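Local structure of iron-sulfur cluster assembly scaffold protein NifU (Fervidobacterium islandicum, 6A6G) at residues H60-S65 with V121-L126. The protein probably accepts sulfur from a cysteine desulfurase during iron-sulfur cluster assembly, binding zinc as SufU-type proteins do. Sequence-based numbering, arbitrary orientation.
Sequences HGCAIS and VKCFLL. With ZN (zinc ion), chain K.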
loop_
_atom_site.group_PDB
_atom_site.type_symbol
_atom_site.label_atom_id
_atom_site.label_comp_id
_atom_site.label_asym_id
_atom_site.label_seq_id
_atom_site.Cartn_x
_atom_site.Cartn_y
_atom_site.Cartn_z
ATOM N N HIS C 60 27.379 21.906 -8.488
ATOM C CA HIS C 60 26.515 22.818 -7.790
ATOM C C HIS C 60 26.178 22.213 -6.424
ATOM O O HIS C 60 25.901 21.018 -6.314
ATOM C CB HIS C 60 25.282 23.142 -8.629
ATOM C CG HIS C 60 25.621 23.821 -9.920
ATOM N ND1 HIS C 60 25.723 23.139 -11.116
ATOM C CD2 HIS C 60 25.936 25.111 -10.193
ATOM C CE1 HIS C 60 26.056 23.986 -12.073
ATOM N NE2 HIS C 60 26.193 25.188 -11.541
ATOM N N GLY C 61 26.256 23.051 -5.391
ATOM C CA GLY C 61 26.045 22.616 -4.035
ATOM C C GLY C 61 25.699 23.760 -3.121
ATOM O O GLY C 61 26.186 24.870 -3.250
ATOM N N CYS C 62 24.723 23.485 -2.303
ATOM C CA CYS C 62 24.678 23.838 -0.914
ATOM C C CYS C 62 25.814 24.579 -0.244
ATOM O O CYS C 62 26.941 24.148 -0.359
ATOM C CB CYS C 62 24.898 22.495 -0.312
ATOM S SG CYS C 62 23.827 22.151 0.953
ATOM N N ALA C 63 25.497 25.539 0.611
ATOM C CA ALA C 63 26.518 26.162 1.451
ATOM C C ALA C 63 27.218 25.139 2.363
ATOM O O ALA C 63 28.421 25.144 2.502
ATOM C CB ALA C 63 25.903 27.272 2.268
ATOM N N ILE C 64 26.441 24.242 2.933
ATOM C CA ILE C 64 26.952 23.223 3.826
ATOM C C ILE C 64 27.779 22.161 3.113
ATOM O O ILE C 64 28.862 21.802 3.587
ATOM C CB ILE C 64 25.794 22.597 4.610
ATOM C CG1 ILE C 64 25.274 23.660 5.563
ATOM C CG2 ILE C 64 26.234 21.320 5.368
ATOM C CD1 ILE C 64 24.118 23.199 6.405
ATOM N N SER C 65 27.284 21.651 1.990
ATOM C CA SER C 65 28.069 20.682 1.222
ATOM C C SER C 65 29.288 21.324 0.595
ATOM O O SER C 65 30.319 20.727 0.524
ATOM C CB SER C 65 27.223 19.886 0.202
ATOM O OG SER C 65 27.166 20.537 -1.019
ATOM N N VAL C 121 22.588 16.603 7.292
ATOM C CA VAL C 121 23.684 15.639 7.396
ATOM C C VAL C 121 24.150 15.137 6.013
ATOM O O VAL C 121 25.344 15.058 5.741
ATOM C CB VAL C 121 23.224 14.446 8.280
ATOM C CG1 VAL C 121 24.111 13.202 8.116
ATOM C CG2 VAL C 121 23.151 14.875 9.743
ATOM N N LYS C 122 23.197 14.782 5.153
ATOM C CA LYS C 122 23.497 14.334 3.790
ATOM C C LYS C 122 24.350 15.379 3.096
ATOM O O LYS C 122 25.337 15.048 2.489
ATOM C CB LYS C 122 22.205 14.034 2.978
ATOM C CG LYS C 122 21.275 15.254 2.750
ATOM C CD LYS C 122 19.883 14.915 2.190
ATOM C CE LYS C 122 19.093 13.978 3.095
ATOM N NZ LYS C 122 17.669 14.392 3.161
ATOM N N CYS C 123 23.989 16.656 3.227
ATOM C CA CYS C 123 24.756 17.738 2.606
ATOM C C CYS C 123 26.195 17.753 3.133
ATOM O O CYS C 123 27.139 17.886 2.359
ATOM C CB CYS C 123 24.072 19.089 2.823
ATOM S SG CYS C 123 22.296 19.144 2.405
ATOM N N PHE C 124 26.372 17.566 4.443
ATOM C CA PHE C 124 27.736 17.513 4.978
ATOM C C PHE C 124 28.529 16.286 4.494
ATOM O O PHE C 124 29.730 16.382 4.164
ATOM C CB PHE C 124 27.729 17.512 6.501
ATOM C CG PHE C 124 29.079 17.191 7.106
ATOM C CD1 PHE C 124 30.055 18.175 7.231
ATOM C CD2 PHE C 124 29.369 15.915 7.526
ATOM C CE1 PHE C 124 31.283 17.891 7.784
ATOM C CE2 PHE C 124 30.592 15.620 8.081
ATOM C CZ PHE C 124 31.554 16.614 8.201
ATOM N N LEU C 125 27.874 15.131 4.508
ATOM C CA LEU C 125 28.573 13.878 4.241
ATOM C C LEU C 125 28.928 13.681 2.773
ATOM O O LEU C 125 29.971 13.121 2.484
ATOM C CB LEU C 125 27.757 12.681 4.729
ATOM C CG LEU C 125 27.730 12.412 6.225
ATOM C CD1 LEU C 125 26.776 11.258 6.505
ATOM C CD2 LEU C 125 29.124 12.110 6.727
ATOM N N LEU C 126 28.077 14.168 1.866
ATOM C CA LEU C 126 28.263 13.982 0.418
ATOM C C LEU C 126 29.723 13.907 -0.025
ATOM O O LEU C 126 30.097 12.933 -0.634
ATOM C CB LEU C 126 27.511 15.025 -0.423
ATOM C CG LEU C 126 27.825 14.930 -1.930
ATOM C CD1 LEU C 126 27.352 13.581 -2.458
ATOM C CD2 LEU C 126 27.225 16.074 -2.734
HETATM ZN ZN ZN K . 22.593 20.329 0.417
#
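Cys123, in the first turn of helix 121-133, meets Cys62 through a shared zinc ion. Cys123 SG reaches the metal at 2.3 Å, and Cys62 SG binds it at the same length from the loop before helix 63-76. The two sulfurs subtend about 106° at the zinc, close to tetrahedral. With SG anti to its carbonyl carbon (chi1 -50°), Cys123 turns its thiolate to the metal. Helix 121-133 presents this face to the loop, and Cys123 CB lies 3.6 Å from Cys62 SG. Asp39 OD2 and His356 ND1 of a neighbouring cysteine desulfurase chain complete the four-ligand site. Three ligands from this chain and one histidine from its partner are consistent with SufU-type proteins, where docking of the desulfurase brings its histidine to the zinc in place of a cysteine of the SufU chain. Cys62 is also the N-cap of helix 63-76: its SG accepts a weak, long bond from Ser65 N (3.6 Å), nearly straight at 168°. Metal coordination and helix start therefore share one sulfur. Around the Cys123 backbone the helices come close, with Ser65 CA 4.6 Å from Cys123 CA. The carbonyl oxygen of Cys123 receives a bent CA-H...O contact from Ser65, 3.2 Å from Ser65 CA to Cys123 O. At Phe124, the CG2 methyl of Ile64, anti to the backbone N of Ile64, rests against the helix backbone, 3.9 Å from Phe124 N, and also packs against the CB atoms of Cys123 and Phe124. The phenyl ring leaves in another direction, toward Phe111, Trp128 of its own helix, and Met95 on helix 82-96, while Phe124 O takes a hydrogen bond from Ser68 OG on helix 63-76.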